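Local coordinates for putative uncharacterized protein (Staphylococcus aureus subsp. aureus Mu50, PDB 3FYM) that is of unknown function but, as a putative membrane protein with a soluble helix-turn-helix domain, probably binds DNA, at residues N39-L44 and E75-Q80. Sequence-based numbering, arbitrary orientation.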
# COMPACT_ATOMS: atom_id res chain seq x y z
N ASN A 39 0.24 7.31 -3.74
CA ASN A 39 -1.23 7.51 -3.66
C ASN A 39 -1.87 7.54 -5.05
O ASN A 39 -2.93 8.13 -5.25
CB ASN A 39 -1.64 8.70 -2.81
CG ASN A 39 -1.71 8.40 -1.31
OD1 ASN A 39 -0.78 7.86 -0.75
ND2 ASN A 39 -2.78 8.82 -0.66
N GLU A 40 -1.27 6.85 -6.01
CA GLU A 40 -1.76 6.78 -7.39
C GLU A 40 -2.72 5.63 -7.57
O GLU A 40 -2.55 4.73 -8.42
CB GLU A 40 -0.57 6.67 -8.36
CG GLU A 40 0.29 7.93 -8.39
CD GLU A 40 1.64 7.76 -9.05
OE1 GLU A 40 2.12 6.63 -9.24
OE2 GLU A 40 2.26 8.82 -9.35
N PHE A 41 -3.78 5.60 -6.76
CA PHE A 41 -4.66 4.43 -6.76
C PHE A 41 -5.42 4.26 -8.07
O PHE A 41 -5.75 3.13 -8.45
CB PHE A 41 -5.65 4.52 -5.59
CG PHE A 41 -4.97 4.63 -4.25
CD1 PHE A 41 -5.04 5.80 -3.53
CD2 PHE A 41 -4.25 3.59 -3.75
CE1 PHE A 41 -4.40 5.96 -2.33
CE2 PHE A 41 -3.61 3.71 -2.54
CZ PHE A 41 -3.67 4.90 -1.84
N ASP A 42 -5.68 5.37 -8.77
CA ASP A 42 -6.36 5.25 -10.06
C ASP A 42 -5.45 4.65 -11.14
O ASP A 42 -5.95 4.37 -12.23
CB ASP A 42 -6.89 6.60 -10.54
CG ASP A 42 -5.92 7.70 -10.58
OD1 ASP A 42 -4.73 7.53 -10.35
OD2 ASP A 42 -6.34 8.86 -10.78
N GLN A 43 -4.18 4.45 -10.86
CA GLN A 43 -3.28 3.81 -11.80
C GLN A 43 -3.17 2.30 -11.51
O GLN A 43 -2.46 1.59 -12.24
CB GLN A 43 -1.93 4.50 -11.77
CG GLN A 43 -2.05 5.97 -12.12
CD GLN A 43 -0.74 6.66 -12.34
OE1 GLN A 43 -0.61 7.84 -11.95
NE2 GLN A 43 0.18 6.06 -13.03
N LEU A 44 -3.87 1.78 -10.51
CA LEU A 44 -3.94 0.35 -10.32
C LEU A 44 -4.94 -0.24 -11.32
O LEU A 44 -6.03 0.30 -11.47
CB LEU A 44 -4.39 0.04 -8.91
CG LEU A 44 -3.48 0.57 -7.79
CD1 LEU A 44 -4.13 0.31 -6.45
CD2 LEU A 44 -2.06 0.03 -7.88
N GLU A 75 -8.34 8.79 1.92
CA GLU A 75 -7.44 8.71 0.81
C GLU A 75 -7.63 7.42 -0.01
O GLU A 75 -7.27 7.37 -1.18
CB GLU A 75 -5.98 8.69 1.27
CG GLU A 75 -5.58 9.86 2.15
CD GLU A 75 -4.24 9.60 2.82
OE1 GLU A 75 -3.37 8.91 2.24
OE2 GLU A 75 -4.03 10.08 3.96
N ILE A 76 -8.08 6.37 0.67
CA ILE A 76 -7.98 5.03 0.16
C ILE A 76 -9.29 4.63 -0.47
O ILE A 76 -10.33 4.65 0.20
CB ILE A 76 -7.62 4.04 1.27
CG1 ILE A 76 -6.27 4.38 1.90
CG2 ILE A 76 -7.65 2.60 0.75
CD1 ILE A 76 -6.01 3.68 3.20
N PRO A 77 -9.31 4.22 -1.74
CA PRO A 77 -10.57 3.72 -2.34
C PRO A 77 -10.94 2.41 -1.67
O PRO A 77 -10.20 1.45 -1.80
CB PRO A 77 -10.25 3.56 -3.82
CG PRO A 77 -8.86 3.92 -4.01
CD PRO A 77 -8.21 4.18 -2.70
N SER A 78 -12.08 2.37 -1.01
CA SER A 78 -12.60 1.12 -0.50
C SER A 78 -13.06 0.23 -1.66
O SER A 78 -13.38 0.66 -2.74
CB SER A 78 -13.72 1.33 0.53
OG SER A 78 -14.82 2.02 -0.09
N ASN A 79 -13.15 -1.05 -1.36
CA ASN A 79 -13.55 -2.10 -2.30
C ASN A 79 -15.01 -1.90 -2.67
O ASN A 79 -15.90 -2.05 -1.84
CB ASN A 79 -13.34 -3.43 -1.60
CG ASN A 79 -13.74 -4.61 -2.44
OD1 ASN A 79 -13.89 -4.51 -3.66
ND2 ASN A 79 -13.87 -5.78 -1.76
N GLN A 80 -15.27 -1.58 -3.93
CA GLN A 80 -16.61 -1.27 -4.45
C GLN A 80 -17.32 -2.50 -4.93
O GLN A 80 -17.90 -2.55 -6.03
CB GLN A 80 -16.50 -0.17 -5.51
CG GLN A 80 -16.13 1.17 -4.96
CD GLN A 80 -17.33 1.95 -4.45
OE1 GLN A 80 -18.48 1.62 -4.69
NE2 GLN A 80 -16.92 3.00 -3.76
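A Schellman motif that closes helix 30-37 of this all-helical helix-turn-helix domain brings Asn39 and Phe41 against Glu75 and Pro77 of the irregular loop that follows helix 65-71, a compact example of a helix terminus doubling as a docking surface. Asn39, the C-prime residue with positive phi, returns its backbone N to Ile36 O, while Glu40 N reaches His35 O. From this turn the Asn39 side chain extends to the loop, where ND2 donates to Glu75 OE1 over 3.0 Å with an N-H...O angle of 162°. The acceptor lies in the amide plane, yet the donor meets OE1 on its anti side and 27° out of the carboxylate plane. Both groups are also tied to the start of helix 4-14: Asn39 OD1 accepts from Gly5 N and Glu75 OE1 from Val4 N. The other oxygen, Glu75 OE2, pairs with His72 ND1, an arrangement that restrains rotation of the carboxylate.

Beyond this polar link lies the buried ring of Phe41. Its CG stands anti to the carbonyl carbon (chi1 -57°), and the ring is carried against the loop. Pro77 CD sits over one face, 3.9 Å from the centroid, in a CH-pi contact displaced toward the rim; CD also approaches Phe41 CG at 3.6 Å, and Pro77 CG comes equally near Phe41 CB. Asn39 C lies over the opposite face, also toward the rim, and the ring is thus flanked by its own turn on one side and the proline on the other. Glu75 O approaches obliquely, 3.4 Å from Phe41 CE1. Val4 and Ser50 also touch Phe41, joining helices 4-14 and 50-60 to this seam. Two complementary anchors result: hydrogen bonds orient the amide and carboxylate, while the proline-aromatic contact holds the loop against the turn.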